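Local coordinates for protein major mite allergen Der p 23 (Dermatophagoides pteronyssinus, PDB 4ZCE) that is bound by IgE as a major house dust mite allergen and, despite its peritrophin-like chitin-binding fold, does not bind chitin in vitro, at residues F23-N28 against V32-P37. Numbering follows the deposited sequence.
With EDO (1,2-ethanediol), chain C.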
ATOM      1  N   PHE A  23       6.581  -4.808  -2.029  1.00  9.74           N
ATOM      2  CA  PHE A  23       7.450  -4.399  -0.932  1.00 12.45           C
ATOM      3  C   PHE A  23       7.409  -5.441   0.172  1.00 11.06           C
ATOM      4  O   PHE A  23       6.656  -6.413   0.099  1.00 11.46           O
ATOM      5  CB  PHE A  23       7.036  -3.010  -0.408  1.00 11.49           C
ATOM      6  CG  PHE A  23       5.617  -2.929   0.118  1.00 10.98           C
ATOM      7  CD1 PHE A  23       4.547  -2.817  -0.747  1.00 10.78           C
ATOM      8  CD2 PHE A  23       5.358  -2.948   1.482  1.00 11.30           C
ATOM      9  CE1 PHE A  23       3.247  -2.729  -0.263  1.00 11.51           C
ATOM     10  CE2 PHE A  23       4.044  -2.842   1.959  1.00 12.08           C
ATOM     11  CZ  PHE A  23       3.008  -2.731   1.083  1.00 10.01           C
ATOM     12  N   TYR A  24       8.234  -5.244   1.189  1.00 10.44           N
ATOM     13  CA  TYR A  24       8.292  -6.134   2.326  1.00 11.02           C
ATOM     14  C   TYR A  24       7.993  -5.378   3.612  1.00 11.57           C
ATOM     15  O   TYR A  24       8.458  -4.258   3.815  1.00 11.51           O
ATOM     16  CB  TYR A  24       9.671  -6.795   2.431  1.00  9.38           C
ATOM     17  CG  TYR A  24       9.965  -7.767   1.310  1.00 10.43           C
ATOM     18  CD1 TYR A  24      10.681  -7.363   0.192  1.00 13.55           C
ATOM     19  CD2 TYR A  24       9.532  -9.085   1.371  1.00 13.26           C
ATOM     20  CE1 TYR A  24      10.967  -8.252  -0.844  1.00 13.03           C
ATOM     21  CE2 TYR A  24       9.817  -9.979   0.349  1.00 14.30           C
ATOM     22  CZ  TYR A  24      10.527  -9.553  -0.759  1.00 12.59           C
ATOM     23  OH  TYR A  24      10.791 -10.458  -1.772  1.00 18.12           O
ATOM     24  N   ILE A  25       7.226  -6.006   4.488  1.00 12.34           N
ATOM     25  CA  ILE A  25       6.995  -5.466   5.816  1.00 11.71           C
ATOM     26  C   ILE A  25       7.694  -6.369   6.813  1.00 12.85           C
ATOM     27  O   ILE A  25       7.478  -7.590   6.812  1.00 13.65           O
ATOM     28  CB  ILE A  25       5.490  -5.379   6.162  1.00 11.87           C
ATOM     29  CG1 ILE A  25       4.737  -4.587   5.090  1.00 14.82           C
ATOM     30  CG2 ILE A  25       5.322  -4.735   7.528  1.00 14.06           C
ATOM     31  CD1 ILE A  25       3.220  -4.534   5.301  1.00 17.44           C
ATOM     32  N   CYS A  26       8.552  -5.769   7.634  1.00 11.96           N
ATOM     33  CA  CYS A  26       9.279  -6.496   8.666  1.00 13.41           C
ATOM     34  C   CYS A  26       8.650  -6.248  10.033  1.00 15.44           C
ATOM     35  O   CYS A  26       8.339  -5.112  10.393  1.00 17.22           O
ATOM     36  CB  CYS A  26      10.755  -6.093   8.682  1.00 14.61           C
ATOM     37  SG  CYS A  26      11.682  -6.705   7.233  1.00 15.31           S
ATOM     38  N   SER A  27       8.456  -7.337  10.767  1.00 16.91           N
ATOM     39  CA  SER A  27       7.984  -7.285  12.143  1.00 20.96           C
ATOM     40  C   SER A  27       8.773  -8.332  12.935  1.00 16.34           C
ATOM     41  O   SER A  27       8.747  -9.524  12.596  1.00 20.82           O
ATOM     42  CB  SER A  27       6.484  -7.576  12.182  1.00 24.64           C
ATOM     43  OG  SER A  27       6.004  -7.516  13.512  1.00 32.29           O
ATOM     44  N   ASN A  28       9.471  -7.873  13.973  1.00 20.43           N
ATOM     45  CA  ASN A  28      10.374  -8.726  14.745  1.00 21.73           C
ATOM     46  C   ASN A  28      11.314  -9.504  13.825  1.00 20.74           C
ATOM     47  O   ASN A  28      11.513 -10.713  13.991  1.00 23.99           O
ATOM     48  CB  ASN A  28       9.595  -9.674  15.664  1.00 26.31           C
ATOM     49  CG  ASN A  28       8.889  -8.942  16.789  1.00 29.15           C
ATOM     50  OD1 ASN A  28       9.373  -7.928  17.269  1.00 32.98           O
ATOM     51  ND2 ASN A  28       7.740  -9.449  17.213  1.00 34.22           N
ATOM     52  N   VAL A  32       7.067 -10.073   5.509  1.00 14.84           N
ATOM     53  CA  VAL A  32       5.894 -10.423   4.724  1.00 14.01           C
ATOM     54  C   VAL A  32       5.946  -9.651   3.412  1.00 14.04           C
ATOM     55  O   VAL A  32       6.154  -8.449   3.412  1.00 17.10           O
ATOM     56  CB  VAL A  32       4.622 -10.051   5.488  1.00 15.56           C
ATOM     57  CG1 VAL A  32       3.369 -10.088   4.591  1.00 26.44           C
ATOM     58  CG2 VAL A  32       4.485 -10.971   6.703  1.00 20.27           C
ATOM     59  N   HIS A  33       5.757 -10.354   2.304  1.00 13.11           N
ATOM     60  CA  HIS A  33       5.786  -9.767   0.969  1.00 12.78           C
ATOM     61  C   HIS A  33       4.397  -9.230   0.622  1.00 15.97           C
ATOM     62  O   HIS A  33       3.398  -9.949   0.743  1.00 17.05           O
ATOM     63  CB  HIS A  33       6.179 -10.863  -0.025  1.00 11.24           C
ATOM     64  CG  HIS A  33       6.781 -10.358  -1.286  1.00 12.68           C
ATOM     65  ND1 HIS A  33       7.102 -11.198  -2.331  1.00 16.87           N
ATOM     66  CD2 HIS A  33       7.138  -9.115  -1.683  1.00 14.15           C
ATOM     67  CE1 HIS A  33       7.632 -10.498  -3.312  1.00 17.28           C
ATOM     68  NE2 HIS A  33       7.664  -9.227  -2.946  1.00 13.98           N
ATOM     69  N   LYS A  34       4.332  -7.972   0.192  1.00 12.25           N
ATOM     70  CA  LYS A  34       3.061  -7.290  -0.077  1.00 15.06           C
ATOM     71  C   LYS A  34       3.006  -6.686  -1.474  1.00 11.48           C
ATOM     72  O   LYS A  34       4.037  -6.397  -2.083  1.00 11.47           O
ATOM     73  CB  LYS A  34       2.847  -6.156   0.922  1.00 11.33           C
ATOM     74  CG  LYS A  34       2.596  -6.600   2.359  1.00 16.08           C
ATOM     75  CD  LYS A  34       1.346  -7.441   2.438  1.00 25.36           C
ATOM     76  CE  LYS A  34       0.737  -7.376   3.814  1.00 44.66           C
ATOM     77  NZ  LYS A  34      -0.426  -8.297   3.933  1.00 40.37           N
ATOM     78  N   ASP A  35       1.779  -6.491  -1.964  1.00 12.05           N
ATOM     79  CA  ASP A  35       1.510  -5.814  -3.238  1.00 13.01           C
ATOM     80  C   ASP A  35       0.988  -4.410  -3.014  1.00 12.15           C
ATOM     81  O   ASP A  35       0.173  -4.183  -2.130  1.00 15.86           O
ATOM     82  CB  ASP A  35       0.430  -6.564  -4.013  1.00 15.42           C
ATOM     83  CG  ASP A  35       0.844  -7.969  -4.370  1.00 24.51           C
ATOM     84  OD1 ASP A  35       1.809  -8.115  -5.134  1.00 21.06           O
ATOM     85  OD2 ASP A  35       0.187  -8.923  -3.905  1.00 37.66           O
ATOM     86  N   CYS A  36       1.438  -3.468  -3.835  1.00 10.36           N
ATOM     87  CA  CYS A  36       0.798  -2.163  -3.892  1.00 11.25           C
ATOM     88  C   CYS A  36      -0.511  -2.292  -4.654  1.00 10.98           C
ATOM     89  O   CYS A  36      -0.631  -3.126  -5.550  1.00 13.96           O
ATOM     90  CB  CYS A  36       1.681  -1.146  -4.605  1.00  9.32           C
ATOM     91  SG  CYS A  36       3.065  -0.544  -3.596  1.00 14.63           S
ATOM     92  N   PRO A  37      -1.481  -1.415  -4.356  1.00  9.67           N
ATOM     93  CA  PRO A  37      -2.805  -1.497  -4.989  1.00  9.59           C
ATOM     94  C   PRO A  37      -2.881  -0.756  -6.325  1.00 12.17           C
ATOM     95  O   PRO A  37      -2.101   0.155  -6.577  1.00 11.75           O
ATOM     96  CB  PRO A  37      -3.699  -0.789  -3.978  1.00 11.94           C
ATOM     97  CG  PRO A  37      -2.790   0.238  -3.382  1.00 12.61           C
ATOM     98  CD  PRO A  37      -1.458  -0.423  -3.269  1.00 10.21           C
TER
HETATM   99  C1  EDO C 101       3.431 -10.691  -3.445  1.00 38.73           C
HETATM  100  O1  EDO C 101       4.440 -11.472  -4.061  1.00 39.72           O
HETATM  101  C2  EDO C 101       2.180 -11.230  -4.076  1.00 42.75           C
HETATM  102  O2  EDO C 101       1.266 -11.400  -3.017  1.00 48.35           O
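H33 turns its imidazole carbon CG away from its own backbone N (chi1 -156°), which lays the ring against the phenol of Y24. The two residues form a non-hydrogen-bonded pair in the antiparallel beta hairpin of this peritrophin-A domain, and their rings make an offset stack, their planes nearly parallel, 8° apart, with centroids 4.2 Å apart. The imidazole edge turns CD2 toward F23 O, which lies near the ring plane, 3.3 Å away, while NE2 is hydrogen-bonded to D16, which probably helps to hold the imidazole in this rotation; an ethanediol molecule, probably from the crystallisation liquor, places O1 over the opposite face. On the opposite side of the sheet F23 takes chi1 60°, placing CG between N and the carbonyl carbon, and its ring reaches across the hairpin so that one ring face meets K34 CB, 3.6 Å from the ring centroid in a CH-pi contact; K34 CG meets I25 CD1. Two pairs of backbone bonds, F23 with K34 and I25 with V32, set the register. F23 also stacks on W42, so this face of the hairpin packs toward the C-terminal part of the domain. There C36, disulfide-bonded to C49, brings SG obliquely to within 3.9 Å of F23 CD1.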